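PDB 1UZ5: molybdopterin molybdotransferase, which probably catalyses the magnesium-dependent insertion of molybdate into adenylyl-molybdopterin, giving Mo-molybdopterin and releasing AMP. Local coordinates for residues D52-D57 with A105-N110; G58-A63 with G109-V114. One frame throughout, in Å; residues are numbered along the deposited sequence.

Contact 1 of 2, residues D52-D57 with A105-N110; sequences DRATVD and AMLPGN
A single beta bridge between Arg-53 and Met-106 joins the short strand 53-54 to the loop leading from strand 97-101 to strand 113-116, in the N-terminal region of this MoeA protein. The two CA atoms of the bridged pair lie 4.6 Å apart, and the backbone bonds belong to the residues flanking them. Ala-54 N donates its hydrogen to Ala-105 O at 2.9 Å, an almost straight bond (164° at the hydrogen). Leu-107 N reaches Asp-52 O at 3.2 Å, with the donor tilted 28° out of the carbonyl plane. Each acceptor also receives a CA-H contact from the bridged pair, Arg-53 CA lying 3.2 Å from Ala-105 O and Met-106 CA 3.5 Å from Asp-52 O.

Among the side chains, Leu-107 does most across the bridge. CG stands beside the backbone N and opposite the carbonyl carbon (chi1 -84°), and the second torsion then carries CD1 over the opposing backbone, 3.6 Å from Ala-54 N and 3.7 Å from Asp-52 O. The same methyl meets Ala-54 CB more loosely, at 4.3 Å. The polar ends of the neighbouring side chains are engaged outside this pair of segments: Asp-52 OD2 accepts from Lys-142 N, while the Arg-53 chain, bent about its CG-CD bond, gives NE to Gly-104 O and makes a weak, long ion pair with a sulfate through NH1.

The joint is therefore one of peptide groups, made with little help from polar side chains, and the leucine methyl lying over it probably shields its hydrogen bonds from competing water.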
ATOM      1  N   ASP A  52     -19.840 -26.074  10.408  1.00 25.12           N
ATOM      2  CA  ASP A  52     -20.113 -26.857   9.201  1.00 22.44           C
ATOM      3  C   ASP A  52     -21.419 -26.327   8.633  1.00 19.96           C
ATOM      4  O   ASP A  52     -22.425 -26.279   9.335  1.00 19.43           O
ATOM      5  CB  ASP A  52     -20.280 -28.346   9.540  1.00 27.39           C
ATOM      6  CG  ASP A  52     -19.013 -28.967  10.091  1.00 29.67           C
ATOM      7  OD1 ASP A  52     -19.111 -30.031  10.736  1.00 31.20           O
ATOM      8  OD2 ASP A  52     -17.921 -28.400   9.877  1.00 29.60           O
ATOM      9  N   ARG A  53     -21.420 -25.916   7.372  1.00 20.30           N
ATOM     10  CA  ARG A  53     -22.649 -25.405   6.799  1.00 19.00           C
ATOM     11  C   ARG A  53     -23.084 -26.145   5.546  1.00 21.49           C
ATOM     12  O   ARG A  53     -22.259 -26.637   4.776  1.00 25.84           O
ATOM     13  CB  ARG A  53     -22.526 -23.890   6.537  1.00 28.32           C
ATOM     14  CG  ARG A  53     -21.526 -23.465   5.494  1.00 34.39           C
ATOM     15  CD  ARG A  53     -21.256 -21.942   5.554  1.00 48.17           C
ATOM     16  NE  ARG A  53     -22.465 -21.124   5.687  1.00 39.50           N
ATOM     17  CZ  ARG A  53     -22.502 -19.798   5.544  1.00 51.42           C
ATOM     18  NH1 ARG A  53     -21.397 -19.119   5.255  1.00 44.30           N
ATOM     19  NH2 ARG A  53     -23.644 -19.140   5.692  1.00 39.05           N
ATOM     20  N   ALA A  54     -24.397 -26.253   5.370  1.00 23.94           N
ATOM     21  CA  ALA A  54     -24.950 -26.924   4.206  1.00 20.37           C
ATOM     22  C   ALA A  54     -24.630 -26.074   2.983  1.00 32.63           C
ATOM     23  O   ALA A  54     -24.623 -24.845   3.063  1.00 26.75           O
ATOM     24  CB  ALA A  54     -26.453 -27.067   4.348  1.00 17.97           C
ATOM     25  N   THR A  55     -24.361 -26.729   1.859  1.00 20.60           N
ATOM     26  CA  THR A  55     -24.052 -26.018   0.625  1.00 27.11           C
ATOM     27  C   THR A  55     -25.228 -26.087  -0.339  1.00 26.45           C
ATOM     28  O   THR A  55     -25.187 -25.518  -1.424  1.00 28.59           O
ATOM     29  CB  THR A  55     -22.805 -26.605  -0.059  1.00 37.44           C
ATOM     30  OG1 THR A  55     -23.029 -27.986  -0.365  1.00 30.99           O
ATOM     31  CG2 THR A  55     -21.596 -26.483   0.858  1.00 28.85           C
ATOM     32  N   VAL A  56     -26.279 -26.793   0.067  1.00 27.12           N
ATOM     33  CA  VAL A  56     -27.480 -26.933  -0.749  1.00 28.33           C
ATOM     34  C   VAL A  56     -28.687 -27.101   0.168  1.00 28.19           C
ATOM     35  O   VAL A  56     -28.525 -27.408   1.350  1.00 25.16           O
ATOM     36  CB  VAL A  56     -27.409 -28.187  -1.659  1.00 30.17           C
ATOM     37  CG1 VAL A  56     -26.183 -28.126  -2.556  1.00 41.96           C
ATOM     38  CG2 VAL A  56     -27.376 -29.444  -0.806  1.00 36.76           C
ATOM     39  N   ASP A  57     -29.889 -26.885  -0.367  1.00 24.37           N
ATOM     40  CA  ASP A  57     -31.103 -27.084   0.417  1.00 26.16           C
ATOM     41  C   ASP A  57     -31.340 -28.589   0.373  1.00 28.81           C
ATOM     42  O   ASP A  57     -31.229 -29.201  -0.685  1.00 26.20           O
ATOM     43  CB  ASP A  57     -32.321 -26.399  -0.215  1.00 26.86           C
ATOM     44  CG  ASP A  57     -32.241 -24.884  -0.181  1.00 33.76           C
ATOM     45  OD1 ASP A  57     -31.637 -24.324   0.757  1.00 37.01           O
ATOM     46  OD2 ASP A  57     -32.811 -24.254  -1.094  1.00 40.74           O
ATOM     47  N   ALA A 105     -27.013 -22.950   6.273  1.00 20.93           N
ATOM     48  CA  ALA A 105     -27.366 -23.243   7.660  1.00 19.40           C
ATOM     49  C   ALA A 105     -26.417 -24.244   8.328  1.00 19.22           C
ATOM     50  O   ALA A 105     -25.751 -25.035   7.654  1.00 22.30           O
ATOM     51  CB  ALA A 105     -28.805 -23.741   7.722  1.00 19.35           C
ATOM     52  N   MET A 106     -26.366 -24.201   9.656  1.00 15.23           N
ATOM     53  CA  MET A 106     -25.497 -25.075  10.439  1.00 16.19           C
ATOM     54  C   MET A 106     -26.062 -26.489  10.615  1.00 24.29           C
ATOM     55  O   MET A 106     -27.224 -26.657  10.969  1.00 18.82           O
ATOM     56  CB  MET A 106     -25.266 -24.456  11.813  1.00 17.51           C
ATOM     57  CG  MET A 106     -24.315 -25.223  12.705  1.00 16.38           C
ATOM     58  SD  MET A 106     -23.934 -24.284  14.195  1.00 25.11           S
ATOM     59  CE  MET A 106     -23.309 -25.594  15.306  1.00 25.60           C
ATOM     60  N   LEU A 107     -25.240 -27.507  10.386  1.00 19.88           N
ATOM     61  CA  LEU A 107     -25.726 -28.877  10.551  1.00 20.37           C
ATOM     62  C   LEU A 107     -26.010 -29.195  12.003  1.00 16.36           C
ATOM     63  O   LEU A 107     -25.270 -28.793  12.897  1.00 23.28           O
ATOM     64  CB  LEU A 107     -24.709 -29.896  10.022  1.00 15.07           C
ATOM     65  CG  LEU A 107     -24.716 -30.208   8.519  1.00 30.40           C
ATOM     66  CD1 LEU A 107     -24.467 -28.953   7.695  1.00 25.84           C
ATOM     67  CD2 LEU A 107     -23.647 -31.256   8.238  1.00 32.56           C
ATOM     68  N   PRO A 108     -27.091 -29.942  12.259  1.00 21.18           N
ATOM     69  CA  PRO A 108     -27.432 -30.306  13.637  1.00 14.31           C
ATOM     70  C   PRO A 108     -26.430 -31.355  14.133  1.00 17.50           C
ATOM     71  O   PRO A 108     -25.650 -31.899  13.342  1.00 18.07           O
ATOM     72  CB  PRO A 108     -28.851 -30.850  13.505  1.00 20.81           C
ATOM     73  CG  PRO A 108     -28.844 -31.478  12.141  1.00 22.40           C
ATOM     74  CD  PRO A 108     -28.063 -30.492  11.295  1.00 18.21           C
ATOM     75  N   GLY A 109     -26.441 -31.627  15.432  1.00 14.93           N
ATOM     76  CA  GLY A 109     -25.516 -32.599  15.995  1.00 26.12           C
ATOM     77  C   GLY A 109     -25.545 -33.952  15.296  1.00 20.63           C
ATOM     78  O   GLY A 109     -26.604 -34.416  14.871  1.00 20.93           O
ATOM     79  N   ASN A 110     -24.372 -34.570  15.177  1.00 21.76           N
ATOM     80  CA  ASN A 110     -24.186 -35.880  14.537  1.00 26.33           C
ATOM     81  C   ASN A 110     -24.342 -35.915  13.022  1.00 25.87           C
ATOM     82  O   ASN A 110     -24.002 -36.917  12.394  1.00 30.79           O
ATOM     83  CB  ASN A 110     -25.116 -36.944  15.149  1.00 22.22           C
ATOM     84  CG  ASN A 110     -24.856 -37.162  16.621  1.00 24.13           C
ATOM     85  OD1 ASN A 110     -23.726 -37.041  17.077  1.00 26.70           O
ATOM     86  ND2 ASN A 110     -25.900 -37.494  17.372  1.00 28.01           N
TER

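Contact 2 of 2, residues G58-A63 with G109-V114; sequences GYAVRA and GNADAV
Val-61 faces both Asp-112 and Ala-113 in a classic beta bulge, where strand 58-61 meets the start of edge strand 113-116. Val-61 N donates to Ala-113 O at 2.8 Å; Val-61 O takes Asp-112 N at 3.0 Å and, weakly, Ala-113 N. One pair further along, Ala-60 and Val-114 form an antiparallel non-hydrogen-bonded pair, and Ala-60 CB also packs on Ala-111 CB at 3.9 Å.

Beyond the strand, Arg-62 runs alongside Asn-110, both side chains pointing the same way. Its CB lies 4.1 Å from Asn-110 O, and CG presses closer to that oxygen, at 3.4 Å. The chain bends at the CG-CD bond, and NE makes a weak, long ion pair with Asp-65. At the tip, NH1 passes 4.0 Å from Asn-110 ND2, the guanidinium and amide planes 65° apart; both nitrogens donate to Leu-93 O, and NH2 has a weak, long pairing with Glu-64.

Asp-112 holds CG between its backbone N and carbonyl carbon (chi1 60°), which brings OD1 to Ala-63 N at 2.7 Å through the syn lone pair. With an alanine in place of Asp-112, the Ala-63 amide would probably lose this acceptor and the turn after the strand a tie to the bulge. Backbone and carboxylate acceptors thus crowd together here, a closeness probably made tolerable by the amide hydrogens directed at them.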
ATOM      1  N   GLY A  58     -31.664 -29.191   1.507  1.00 26.72           N
ATOM      2  CA  GLY A  58     -31.905 -30.619   1.499  1.00 23.28           C
ATOM      3  C   GLY A  58     -32.046 -31.203   2.882  1.00 24.03           C
ATOM      4  O   GLY A  58     -32.617 -30.581   3.777  1.00 22.19           O
ATOM      5  N   TYR A  59     -31.512 -32.403   3.067  1.00 21.09           N
ATOM      6  CA  TYR A  59     -31.621 -33.055   4.356  1.00 26.32           C
ATOM      7  C   TYR A  59     -30.298 -33.460   4.962  1.00 21.86           C
ATOM      8  O   TYR A  59     -29.505 -34.175   4.340  1.00 23.08           O
ATOM      9  CB  TYR A  59     -32.540 -34.273   4.241  1.00 27.76           C
ATOM     10  CG  TYR A  59     -33.941 -33.896   3.842  1.00 28.68           C
ATOM     11  CD1 TYR A  59     -34.280 -33.680   2.503  1.00 27.53           C
ATOM     12  CD2 TYR A  59     -34.916 -33.681   4.811  1.00 30.02           C
ATOM     13  CE1 TYR A  59     -35.561 -33.255   2.147  1.00 25.03           C
ATOM     14  CE2 TYR A  59     -36.186 -33.258   4.468  1.00 26.90           C
ATOM     15  CZ  TYR A  59     -36.506 -33.045   3.141  1.00 32.53           C
ATOM     16  OH  TYR A  59     -37.778 -32.617   2.830  1.00 36.33           O
ATOM     17  N   ALA A  60     -30.072 -32.989   6.184  1.00 21.30           N
ATOM     18  CA  ALA A  60     -28.867 -33.295   6.931  1.00 22.90           C
ATOM     19  C   ALA A  60     -29.063 -34.703   7.456  1.00 23.10           C
ATOM     20  O   ALA A  60     -30.113 -35.017   8.018  1.00 21.23           O
ATOM     21  CB  ALA A  60     -28.705 -32.325   8.100  1.00 14.91           C
ATOM     22  N   VAL A  61     -28.050 -35.542   7.285  1.00 21.69           N
ATOM     23  CA  VAL A  61     -28.129 -36.926   7.736  1.00 24.63           C
ATOM     24  C   VAL A  61     -26.801 -37.398   8.297  1.00 18.78           C
ATOM     25  O   VAL A  61     -25.786 -36.718   8.180  1.00 21.98           O
ATOM     26  CB  VAL A  61     -28.462 -37.888   6.565  1.00 24.37           C
ATOM     27  CG1 VAL A  61     -29.721 -37.440   5.847  1.00 20.36           C
ATOM     28  CG2 VAL A  61     -27.275 -37.945   5.589  1.00 23.07           C
ATOM     29  N   ARG A  62     -26.831 -38.564   8.928  1.00 21.99           N
ATOM     30  CA  ARG A  62     -25.620 -39.198   9.427  1.00 24.69           C
ATOM     31  C   ARG A  62     -25.332 -40.096   8.219  1.00 23.62           C
ATOM     32  O   ARG A  62     -26.098 -41.013   7.937  1.00 25.94           O
ATOM     33  CB  ARG A  62     -25.936 -40.029  10.668  1.00 26.29           C
ATOM     34  CG  ARG A  62     -26.417 -39.191  11.830  1.00 28.35           C
ATOM     35  CD  ARG A  62     -27.094 -40.014  12.913  1.00 39.85           C
ATOM     36  NE  ARG A  62     -26.313 -41.178  13.308  1.00 39.33           N
ATOM     37  CZ  ARG A  62     -26.175 -41.593  14.563  1.00 55.46           C
ATOM     38  NH1 ARG A  62     -26.764 -40.934  15.555  1.00 46.55           N
ATOM     39  NH2 ARG A  62     -25.447 -42.668  14.828  1.00 44.06           N
ATOM     40  N   ALA A  63     -24.263 -39.810   7.486  1.00 19.33           N
ATOM     41  CA  ALA A  63     -23.938 -40.578   6.278  1.00 24.45           C
ATOM     42  C   ALA A  63     -24.032 -42.101   6.437  1.00 32.09           C
ATOM     43  O   ALA A  63     -24.552 -42.793   5.560  1.00 29.49           O
ATOM     44  CB  ALA A  63     -22.557 -40.189   5.775  1.00 22.31           C
ATOM     45  N   GLY A 109     -26.441 -31.627  15.432  1.00 14.93           N
ATOM     46  CA  GLY A 109     -25.516 -32.599  15.995  1.00 26.12           C
ATOM     47  C   GLY A 109     -25.545 -33.952  15.296  1.00 20.63           C
ATOM     48  O   GLY A 109     -26.604 -34.416  14.871  1.00 20.93           O
ATOM     49  N   ASN A 110     -24.372 -34.570  15.177  1.00 21.76           N
ATOM     50  CA  ASN A 110     -24.186 -35.880  14.537  1.00 26.33           C
ATOM     51  C   ASN A 110     -24.342 -35.915  13.022  1.00 25.87           C
ATOM     52  O   ASN A 110     -24.002 -36.917  12.394  1.00 30.79           O
ATOM     53  CB  ASN A 110     -25.116 -36.944  15.149  1.00 22.22           C
ATOM     54  CG  ASN A 110     -24.856 -37.162  16.621  1.00 24.13           C
ATOM     55  OD1 ASN A 110     -23.726 -37.041  17.077  1.00 26.70           O
ATOM     56  ND2 ASN A 110     -25.900 -37.494  17.372  1.00 28.01           N
ATOM     57  N   ALA A 111     -24.858 -34.850  12.418  1.00 23.21           N
ATOM     58  CA  ALA A 111     -25.002 -34.856  10.963  1.00 21.06           C
ATOM     59  C   ALA A 111     -23.638 -34.618  10.326  1.00 26.98           C
ATOM     60  O   ALA A 111     -22.835 -33.852  10.854  1.00 21.15           O
ATOM     61  CB  ALA A 111     -25.983 -33.776  10.512  1.00 17.91           C
ATOM     62  N   ASP A 112     -23.369 -35.270   9.197  1.00 18.84           N
ATOM     63  CA  ASP A 112     -22.090 -35.072   8.522  1.00 20.72           C
ATOM     64  C   ASP A 112     -22.239 -34.982   7.011  1.00 19.97           C
ATOM     65  O   ASP A 112     -21.253 -34.956   6.280  1.00 25.88           O
ATOM     66  CB  ASP A 112     -21.095 -36.176   8.892  1.00 25.54           C
ATOM     67  CG  ASP A 112     -21.587 -37.567   8.519  1.00 32.20           C
ATOM     68  OD1 ASP A 112     -22.620 -37.679   7.831  1.00 28.93           O
ATOM     69  OD2 ASP A 112     -20.925 -38.549   8.912  1.00 28.40           O
ATOM     70  N   ALA A 113     -23.482 -34.936   6.548  1.00 22.71           N
ATOM     71  CA  ALA A 113     -23.757 -34.809   5.126  1.00 21.30           C
ATOM     72  C   ALA A 113     -25.135 -34.213   4.910  1.00 17.33           C
ATOM     73  O   ALA A 113     -26.002 -34.297   5.780  1.00 21.91           O
ATOM     74  CB  ALA A 113     -23.669 -36.174   4.439  1.00 24.72           C
ATOM     75  N   VAL A 114     -25.321 -33.597   3.747  1.00 21.41           N
ATOM     76  CA  VAL A 114     -26.605 -33.030   3.380  1.00 23.30           C
ATOM     77  C   VAL A 114     -26.947 -33.556   1.994  1.00 25.68           C
ATOM     78  O   VAL A 114     -26.169 -33.405   1.053  1.00 23.44           O
ATOM     79  CB  VAL A 114     -26.585 -31.481   3.321  1.00 18.33           C
ATOM     80  CG1 VAL A 114     -27.969 -30.975   2.906  1.00 16.41           C
ATOM     81  CG2 VAL A 114     -26.206 -30.903   4.684  1.00 19.01           C
TER

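Contacts 1 and 2 are successive joints along the same two runs of chain: strands 53-54 and 58-61 follow one another, and both meet the 105-114 segment, with Gly-109 and Asn-110 shared. Their centres lie about 7 Å apart, and apolar side chains bridge them. Val-114 CG2 of contact 2 approaches Ala-54 CB at 3.9 Å and Leu-107 CD1 at 4.0 Å, while Pro-108 CD touches Ala-60 CB at 3.7 Å. Both lie far out in this elongated molecule, their centres about 39 and 45 Å from that of the chain. Beside contact 1, the Arg-53 side chain at its nearest comes about 3 Å from the sulfate, probably a crystallisation ion, though such ions often mark pockets.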